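Methyltransferase FkbM (Methylobacillus flagellatus KT, PDB 2PY6) probably acts as a methyltransferase of the FkbM family, although its substrate is not established. Local coordinates at residues L24-A29 against P34-P39; A116-R121 against R127-I132; I339-E344 against L348-G353. All coordinates share one frame; numbering follows the deposited sequence.

Interaction 1: L24-A29 against P34-P39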
loop_
_atom_site.group_PDB
_atom_site.type_symbol
_atom_site.label_atom_id
_atom_site.label_comp_id
_atom_site.label_asym_id
_atom_site.label_seq_id
_atom_site.Cartn_x
_atom_site.Cartn_y
_atom_site.Cartn_z
ATOM N N LEU A 24 -34.461 17.306 25.182
ATOM C CA LEU A 24 -35.480 18.320 25.362
ATOM C C LEU A 24 -34.872 19.701 25.445
ATOM O O LEU A 24 -35.382 20.634 24.838
ATOM C CB LEU A 24 -36.307 18.008 26.608
ATOM C CG LEU A 24 -37.153 16.741 26.524
ATOM C CD1 LEU A 24 -37.917 16.476 27.846
ATOM C CD2 LEU A 24 -38.123 16.831 25.373
ATOM N N ALA A 25 -33.783 19.830 26.189
ATOM C CA ALA A 25 -33.048 21.099 26.299
ATOM C C ALA A 25 -32.496 21.554 24.943
ATOM O O ALA A 25 -32.532 22.735 24.620
ATOM C CB ALA A 25 -31.884 20.957 27.291
ATOM N N ALA A 26 -31.958 20.630 24.161
ATOM C CA ALA A 26 -31.426 20.991 22.850
ATOM C C ALA A 26 -32.546 21.438 21.897
ATOM O O ALA A 26 -32.397 22.375 21.134
ATOM C CB ALA A 26 -30.660 19.855 22.269
ATOM N N ALA A 27 -33.678 20.760 21.955
ATOM C CA ALA A 27 -34.791 21.080 21.099
ATOM C C ALA A 27 -35.368 22.451 21.447
ATOM O O ALA A 27 -35.754 23.219 20.561
ATOM C CB ALA A 27 -35.842 20.003 21.219
ATOM N N ASP A 28 -35.414 22.769 22.733
ATOM C CA ASP A 28 -35.898 24.079 23.128
ATOM C C ASP A 28 -34.934 25.174 22.711
ATOM O O ASP A 28 -35.381 26.224 22.237
ATOM C CB ASP A 28 -36.198 24.150 24.622
ATOM C CG ASP A 28 -37.478 23.380 25.013
ATOM O OD1 ASP A 28 -38.224 22.907 24.120
ATOM O OD2 ASP A 28 -37.737 23.256 26.234
ATOM N N ALA A 29 -33.629 24.913 22.855
ATOM C CA ALA A 29 -32.588 25.881 22.527
ATOM C C ALA A 29 -32.626 26.211 21.042
ATOM O O ALA A 29 -32.693 27.381 20.678
ATOM C CB ALA A 29 -31.229 25.347 22.939
ATOM N N PRO A 34 -31.627 29.656 15.785
ATOM C CA PRO A 34 -31.170 28.846 14.666
ATOM C C PRO A 34 -29.649 28.602 14.621
ATOM O O PRO A 34 -29.186 27.665 13.969
ATOM C CB PRO A 34 -31.675 29.614 13.450
ATOM C CG PRO A 34 -31.985 30.896 13.868
ATOM C CD PRO A 34 -32.239 30.904 15.327
HETATM N N MSE A 35 -28.880 29.418 15.339
HETATM C CA MSE A 35 -27.437 29.250 15.422
HETATM C C MSE A 35 -27.041 28.363 16.618
HETATM O O MSE A 35 -25.852 28.200 16.909
HETATM C CB MSE A 35 -26.774 30.635 15.497
HETATM C CG MSE A 35 -27.043 31.502 14.270
HETATM SE SE MSE A 35 -26.291 30.632 12.687
HETATM C CE MSE A 35 -24.388 31.133 12.918
ATOM N N PHE A 36 -28.029 27.748 17.285
ATOM C CA PHE A 36 -27.760 26.837 18.375
ATOM C C PHE A 36 -26.803 25.789 17.887
ATOM O O PHE A 36 -26.972 25.245 16.789
ATOM C CB PHE A 36 -29.017 26.118 18.863
ATOM C CG PHE A 36 -28.706 25.003 19.874
ATOM C CD1 PHE A 36 -28.291 25.310 21.177
ATOM C CD2 PHE A 36 -28.823 23.675 19.525
ATOM C CE1 PHE A 36 -28.010 24.328 22.093
ATOM C CE2 PHE A 36 -28.564 22.693 20.427
ATOM C CZ PHE A 36 -28.142 23.006 21.728
ATOM N N GLY A 37 -25.793 25.489 18.671
ATOM C CA GLY A 37 -24.840 24.458 18.252
ATOM C C GLY A 37 -23.660 24.977 17.429
ATOM O O GLY A 37 -22.741 24.192 17.093
ATOM N N ILE A 38 -23.676 26.270 17.079
ATOM C CA ILE A 38 -22.585 26.861 16.335
ATOM C C ILE A 38 -21.602 27.519 17.341
ATOM O O ILE A 38 -22.019 28.237 18.227
ATOM C CB ILE A 38 -23.097 27.878 15.288
ATOM C CG1 ILE A 38 -24.137 27.208 14.372
ATOM C CG2 ILE A 38 -21.940 28.473 14.485
ATOM C CD1 ILE A 38 -23.652 25.907 13.691
ATOM N N PRO A 39 -20.291 27.229 17.225
ATOM C CA PRO A 39 -19.329 27.855 18.155
ATOM C C PRO A 39 -19.396 29.376 18.151
ATOM O O PRO A 39 -19.463 29.979 17.090
ATOM C CB PRO A 39 -17.974 27.366 17.649
ATOM C CG PRO A 39 -18.283 26.128 16.889
ATOM C CD PRO A 39 -19.622 26.334 16.272
#

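Interaction 2: A116-R121 against R127-I132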
loop_
_atom_site.group_PDB
_atom_site.type_symbol
_atom_site.label_atom_id
_atom_site.label_comp_id
_atom_site.label_asym_id
_atom_site.label_seq_id
_atom_site.Cartn_x
_atom_site.Cartn_y
_atom_site.Cartn_z
ATOM N N ALA A 116 -12.233 27.898 9.730
ATOM C CA ALA A 116 -11.794 26.639 9.154
ATOM C C ALA A 116 -12.917 25.583 9.215
ATOM O O ALA A 116 -13.550 25.369 10.248
ATOM C CB ALA A 116 -10.538 26.145 9.838
ATOM N N LEU A 117 -13.196 24.955 8.085
ATOM C CA LEU A 117 -14.141 23.834 8.058
ATOM C C LEU A 117 -13.365 22.521 8.143
ATOM O O LEU A 117 -12.690 22.151 7.201
ATOM C CB LEU A 117 -14.994 23.865 6.801
ATOM C CG LEU A 117 -15.852 22.625 6.476
ATOM C CD1 LEU A 117 -16.664 22.066 7.634
ATOM C CD2 LEU A 117 -16.780 22.975 5.342
ATOM N N ASN A 118 -13.463 21.828 9.275
ATOM C CA ASN A 118 -12.842 20.521 9.442
ATOM C C ASN A 118 -13.775 19.496 8.772
ATOM O O ASN A 118 -14.816 19.140 9.333
ATOM C CB ASN A 118 -12.610 20.215 10.926
ATOM C CG ASN A 118 -11.755 18.967 11.167
ATOM O OD1 ASN A 118 -11.490 18.207 10.256
ATOM N ND2 ASN A 118 -11.320 18.769 12.415
ATOM N N THR A 119 -13.370 19.012 7.587
ATOM C CA THR A 119 -14.145 18.022 6.795
ATOM C C THR A 119 -13.907 16.546 7.202
ATOM O O THR A 119 -14.619 15.634 6.732
ATOM C CB THR A 119 -13.834 18.128 5.277
ATOM O OG1 THR A 119 -12.472 17.733 5.012
ATOM C CG2 THR A 119 -14.090 19.507 4.781
ATOM N N CYS A 120 -12.912 16.336 8.063
ATOM C CA CYS A 120 -12.540 15.018 8.553
ATOM C C CYS A 120 -13.584 14.477 9.526
ATOM O O CYS A 120 -14.163 15.235 10.314
ATOM C CB CYS A 120 -11.171 15.073 9.178
ATOM S SG CYS A 120 -9.915 15.620 7.961
ATOM N N ARG A 121 -13.874 13.181 9.380
ATOM C CA ARG A 121 -14.898 12.489 10.155
ATOM C C ARG A 121 -14.308 11.446 11.083
ATOM O O ARG A 121 -15.002 11.017 12.005
ATOM C CB ARG A 121 -15.887 11.752 9.235
ATOM C CG ARG A 121 -16.455 12.517 8.042
ATOM C CD ARG A 121 -17.357 13.638 8.421
ATOM N NE ARG A 121 -18.677 13.188 8.869
ATOM C CZ ARG A 121 -19.690 14.014 9.135
ATOM N NH1 ARG A 121 -19.529 15.325 9.029
ATOM N NH2 ARG A 121 -20.870 13.531 9.513
ATOM N N ARG A 127 -9.284 14.901 14.958
ATOM C CA ARG A 127 -8.651 15.378 16.202
ATOM C C ARG A 127 -7.398 16.209 15.934
ATOM O O ARG A 127 -7.098 17.123 16.660
ATOM C CB ARG A 127 -8.241 14.181 17.086
ATOM C CG ARG A 127 -9.394 13.409 17.674
ATOM C CD ARG A 127 -8.902 12.149 18.370
ATOM N NE ARG A 127 -10.002 11.577 19.127
ATOM C CZ ARG A 127 -9.946 10.448 19.821
ATOM N NH1 ARG A 127 -8.868 9.702 19.826
ATOM N NH2 ARG A 127 -11.015 10.049 20.472
ATOM N N PHE A 128 -6.647 15.833 14.905
ATOM C CA PHE A 128 -5.476 16.585 14.516
ATOM C C PHE A 128 -5.886 18.031 14.167
ATOM O O PHE A 128 -5.480 18.988 14.806
ATOM C CB PHE A 128 -4.765 15.912 13.325
ATOM C CG PHE A 128 -3.739 16.791 12.706
ATOM C CD1 PHE A 128 -2.552 17.055 13.382
ATOM C CD2 PHE A 128 -3.995 17.436 11.487
ATOM C CE1 PHE A 128 -1.615 17.918 12.833
ATOM C CE2 PHE A 128 -3.077 18.285 10.941
ATOM C CZ PHE A 128 -1.886 18.540 11.608
ATOM N N PHE A 129 -6.731 18.184 13.168
ATOM C CA PHE A 129 -7.170 19.523 12.768
ATOM C C PHE A 129 -7.928 20.333 13.833
ATOM O O PHE A 129 -7.836 21.563 13.866
ATOM C CB PHE A 129 -8.007 19.431 11.508
ATOM C CG PHE A 129 -7.209 19.226 10.251
ATOM C CD1 PHE A 129 -6.172 20.109 9.909
ATOM C CD2 PHE A 129 -7.565 18.250 9.360
ATOM C CE1 PHE A 129 -5.483 19.956 8.712
ATOM C CE2 PHE A 129 -6.872 18.087 8.172
ATOM C CZ PHE A 129 -5.832 18.953 7.859
ATOM N N ASP A 130 -8.731 19.657 14.649
ATOM C CA ASP A 130 -9.429 20.322 15.732
ATOM C C ASP A 130 -8.443 20.865 16.728
ATOM O O ASP A 130 -8.604 21.982 17.158
ATOM C CB ASP A 130 -10.451 19.400 16.425
ATOM C CG ASP A 130 -11.767 19.286 15.641
ATOM O OD1 ASP A 130 -12.028 20.163 14.782
ATOM O OD2 ASP A 130 -12.516 18.305 15.861
ATOM N N GLN A 131 -7.402 20.104 17.073
ATOM C CA GLN A 131 -6.419 20.627 17.996
ATOM C C GLN A 131 -5.583 21.719 17.336
ATOM O O GLN A 131 -5.281 22.682 17.973
ATOM C CB GLN A 131 -5.548 19.536 18.618
ATOM C CG GLN A 131 -4.617 20.064 19.713
ATOM C CD GLN A 131 -5.335 20.827 20.829
ATOM O OE1 GLN A 131 -6.273 20.314 21.455
ATOM N NE2 GLN A 131 -4.881 22.061 21.090
ATOM N N ILE A 132 -5.176 21.580 16.080
ATOM C CA ILE A 132 -4.455 22.675 15.416
ATOM C C ILE A 132 -5.216 23.991 15.554
ATOM O O ILE A 132 -4.632 25.034 15.872
ATOM C CB ILE A 132 -4.276 22.412 13.891
ATOM C CG1 ILE A 132 -3.243 21.303 13.646
ATOM C CG2 ILE A 132 -3.887 23.702 13.141
ATOM C CD1 ILE A 132 -1.874 21.578 14.212
#

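Interaction 3: I339-E344 against L348-G353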
loop_
_atom_site.group_PDB
_atom_site.type_symbol
_atom_site.label_atom_id
_atom_site.label_comp_id
_atom_site.label_asym_id
_atom_site.label_seq_id
_atom_site.Cartn_x
_atom_site.Cartn_y
_atom_site.Cartn_z
ATOM N N ILE A 339 -36.722 -9.990 7.111
ATOM C CA ILE A 339 -36.613 -8.970 6.068
ATOM C C ILE A 339 -35.577 -7.898 6.500
ATOM O O ILE A 339 -35.735 -7.198 7.520
ATOM C CB ILE A 339 -37.972 -8.316 5.665
ATOM C CG1 ILE A 339 -38.967 -9.377 5.187
ATOM C CG2 ILE A 339 -37.764 -7.263 4.517
ATOM C CD1 ILE A 339 -40.387 -8.912 5.128
ATOM N N LYS A 340 -34.488 -7.851 5.739
ATOM C CA LYS A 340 -33.455 -6.842 5.874
ATOM C C LYS A 340 -33.794 -5.822 4.800
ATOM O O LYS A 340 -34.128 -6.222 3.662
ATOM C CB LYS A 340 -32.068 -7.442 5.641
ATOM C CG LYS A 340 -30.921 -6.361 5.426
ATOM C CD LYS A 340 -30.787 -6.019 3.936
ATOM C CE LYS A 340 -29.751 -5.084 3.624
ATOM N NZ LYS A 340 -29.334 -5.329 2.246
HETATM N N MSE A 341 -33.725 -4.535 5.136
HETATM C CA MSE A 341 -34.065 -3.476 4.198
HETATM C C MSE A 341 -33.131 -2.280 4.328
HETATM O O MSE A 341 -33.016 -1.667 5.413
HETATM C CB MSE A 341 -35.497 -3.009 4.404
HETATM C CG MSE A 341 -36.005 -2.083 3.297
HETATM SE SE MSE A 341 -37.795 -1.472 3.495
HETATM C CE MSE A 341 -38.653 -2.996 3.048
ATOM N N ASP A 342 -32.472 -1.959 3.210
ATOM C CA ASP A 342 -31.659 -0.771 3.083
ATOM C C ASP A 342 -31.691 -0.368 1.610
ATOM O O ASP A 342 -30.870 -0.845 0.830
ATOM C CB ASP A 342 -30.225 -1.024 3.499
ATOM C CG ASP A 342 -29.363 0.233 3.441
ATOM O OD1 ASP A 342 -29.875 1.371 3.288
ATOM O OD2 ASP A 342 -28.149 0.064 3.544
ATOM N N ILE A 343 -32.615 0.526 1.250
ATOM C CA ILE A 343 -32.794 0.925 -0.161
ATOM C C ILE A 343 -32.708 2.414 -0.417
ATOM O O ILE A 343 -32.854 3.217 0.497
ATOM C CB ILE A 343 -34.125 0.307 -0.731
ATOM C CG1 ILE A 343 -35.367 0.839 -0.013
ATOM C CG2 ILE A 343 -34.067 -1.224 -0.560
ATOM C CD1 ILE A 343 -36.699 0.538 -0.720
ATOM N N GLU A 344 -32.428 2.787 -1.665
ATOM C CA GLU A 344 -32.361 4.232 -2.029
ATOM C C GLU A 344 -33.768 4.895 -2.107
ATOM O O GLU A 344 -33.958 6.068 -1.728
ATOM C CB GLU A 344 -31.582 4.449 -3.350
ATOM N N LEU A 348 -40.967 3.232 3.026
ATOM C CA LEU A 348 -42.370 3.119 3.392
ATOM C C LEU A 348 -43.114 2.412 2.258
ATOM O O LEU A 348 -43.874 1.511 2.542
ATOM C CB LEU A 348 -42.991 4.487 3.668
ATOM C CG LEU A 348 -44.447 4.467 4.169
ATOM C CD1 LEU A 348 -44.581 3.715 5.470
ATOM C CD2 LEU A 348 -45.027 5.906 4.317
ATOM N N SER A 349 -42.882 2.792 0.988
ATOM C CA SER A 349 -43.519 2.090 -0.136
ATOM C C SER A 349 -43.102 0.615 -0.217
ATOM O O SER A 349 -43.909 -0.278 -0.543
ATOM C CB SER A 349 -43.225 2.768 -1.475
ATOM O OG SER A 349 -43.965 3.969 -1.617
ATOM N N ALA A 350 -41.841 0.363 0.074
ATOM C CA ALA A 350 -41.328 -0.978 0.053
ATOM C C ALA A 350 -41.953 -1.867 1.095
ATOM O O ALA A 350 -42.216 -3.009 0.815
ATOM C CB ALA A 350 -39.844 -0.945 0.172
ATOM N N LEU A 351 -42.186 -1.339 2.297
ATOM C CA LEU A 351 -42.833 -2.055 3.359
ATOM C C LEU A 351 -44.303 -2.333 3.057
ATOM O O LEU A 351 -44.817 -3.397 3.406
ATOM C CB LEU A 351 -42.720 -1.280 4.683
ATOM C CG LEU A 351 -41.339 -1.257 5.362
ATOM C CD1 LEU A 351 -41.294 -0.167 6.430
ATOM C CD2 LEU A 351 -40.999 -2.571 5.952
ATOM N N LYS A 352 -44.971 -1.397 2.399
ATOM C CA LYS A 352 -46.366 -1.588 2.013
ATOM C C LYS A 352 -46.451 -2.699 0.986
ATOM O O LYS A 352 -47.407 -3.435 0.972
ATOM C CB LYS A 352 -46.959 -0.312 1.424
ATOM C CG LYS A 352 -47.081 0.822 2.425
ATOM C CD LYS A 352 -47.521 2.063 1.747
ATOM C CE LYS A 352 -47.957 3.067 2.775
ATOM N NZ LYS A 352 -48.386 4.305 2.143
ATOM N N GLY A 353 -45.439 -2.815 0.138
ATOM C CA GLY A 353 -45.358 -3.926 -0.822
ATOM C C GLY A 353 -45.029 -5.288 -0.193
ATOM O O GLY A 353 -45.039 -6.304 -0.883
#

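Interaction 1: L24-A29 against P34-P39
F36, in the loop after helix 19-32, lays its ring against A26 and A29, two residues one helical turn apart. With CG anti to the backbone N (chi1 172°), the ring is carried from F36 CB back toward the last turns of that helix. Going outward along the side chain, CG is already in range, with F36 CG 4.0 Å from A29 CB. The next atoms on one side of the ring are the tightest part of the contact: F36 CD1 sits 3.4 Å from A29 CB, and CE1 is almost as close. The A29 methyl lies over the ring face, displaced toward that rim. This is a CH-pi contact, with A29 CB 3.8 Å from the F36 ring centroid and 28° off its normal. On the other side of the ring A26 takes over. F36 CE2 is 3.9 Å from A26 O, which lies over the same face as the methyl, and 4.0 Å from A26 CB. At the far end, F36 CZ rests 4.0 Å from A26 CA. T199 of helix 184-199 touches both A26 and F36, so a helix from farther along the chain adds to the packing. Cutting the ring back to an alanine would probably leave the A29 methyl without its aromatic face and open a gap beside A26 and T199. The backbone that presents the ring runs from M35 to I38, closed by I38 N donating to M35 O, with G37 at the positive phi that suits glycine. P39 then takes the N-cap position of helix 40-49. The whole is a tight loop between helices 19-32 and 40-49, built on a type II beta turn, whose aromatic residue folds back onto the helix just left.

Interaction 2: A116-R121 against R127-I132
Within the beta-alpha-beta unit made by strand 114-118, helix 123-135 and strand 140-142, N118 at the end of the first strand meets F129 and D130 on the helix. N118 holds its CG anti to the backbone N (chi1 -170°), which sends the amide across to the helix. There N118 ND2 donates to D130 OD1 over 2.8 Å, in a fairly straight bond (163° at the hydrogen). The acceptor lies in the plane of the amide, yet the donor reaches the carboxylate from above its plane, 74° out of it, and the two flat groups are steeply turned against each other. ND2 also donates to the backbone O of K126, one turn earlier in the helix. The amide oxygen is used nearer home: C120 N gives a longer bond of 3.2 Å to N118 OD1, forming an Asx turn where the chain leaves the strand. The amide also packs beside F129, with N118 ND2 3.5 Å from F129 CB, while its plane stands nearly perpendicular to the ring. C120 comes to that ring from its edge: C120 SG lies close to the ring plane, 3.8 Å from F129 CD2 and almost as near to CE2. This is a sulfur-aromatic contact at the rim, with C120 SG 5.0 Å from the F129 centroid. L58 of the neighbouring strand 54-58 and T101 of helix 101-109 also touch F129. A buried amide is thus given both donor and acceptor partners, and their polarity fixes which end is nitrogen and which oxygen. D130 OD2 in turn forms a salt bridge with K126 NZ, so the carboxylate gripping the strand end is likely to have much of its charge balanced locally.

Interaction 3: I339-E344 against L348-G353
M341 and I343 both point toward helix 347-352 and meet at A350, whose methyl they approach from different directions. M341, a selenomethionine, leaves the strand extended, CG anti to the backbone N, and then bends at its last torsion (chi3 -74°). The bend turns the terminal methyl along the helix, where M341 CE packs 3.7 Å from A350 CB and 3.8 Å from L351 CD2. The selenium rides over the same pair, with M341 SE 3.9 Å from A350 CB and 4.0 Å from L351 CG. L351 reaches in obliquely: its side chain leaves the helix beside the contact, and CG and the CD2 branch lie across the end of M341. I343 works through a single atom, I343 CD1, placed 3.6 Å from A350 CB. Its CG1 branch stands between the backbone N and the carbonyl carbon (chi1 64°), and the extended arm from there carries CD1 to the alanine. Strand 338-341 is the fourth strand along the chain in a sheet of order 3-2-1-4-5-7-6, the Rossmann-like arrangement of class I methyltransferases, and helix 347-352 follows it and packs against the sheet. A350 offers only a methyl, and both strand-side residues end on it. L351 also touches I367 of strand 364-368, and L379 and I383 of helix 375-386, so it joins M341 in a wider apolar layer. I343 also touches C233 of strand 229-233 and lies about 3 Å, nearest atoms, from a bound molecule of unknown identity, which may mark a pocket at this end of the sheet.

How the interactions relate
The three contacts follow one another along the chain without touching. Interactions 1 and 2 are neighbours, their centres 22 Å apart and their nearest atoms about 8 Å; helix 143-149 is touched by both, by M35 and I38 of the first and by L117 and R121 of the second. Interaction 3 belongs to the other sheet, in the part of the chain that makes this an FkbM-type methyltransferase, with its centre 33 Å from that of interaction 1 and 37 Å from that of interaction 2, the latter across the centre of the chain. Of the three, interaction 3 borders the unidentified bound molecule, whereas 127-132 of interaction 2 reaches two other subunits.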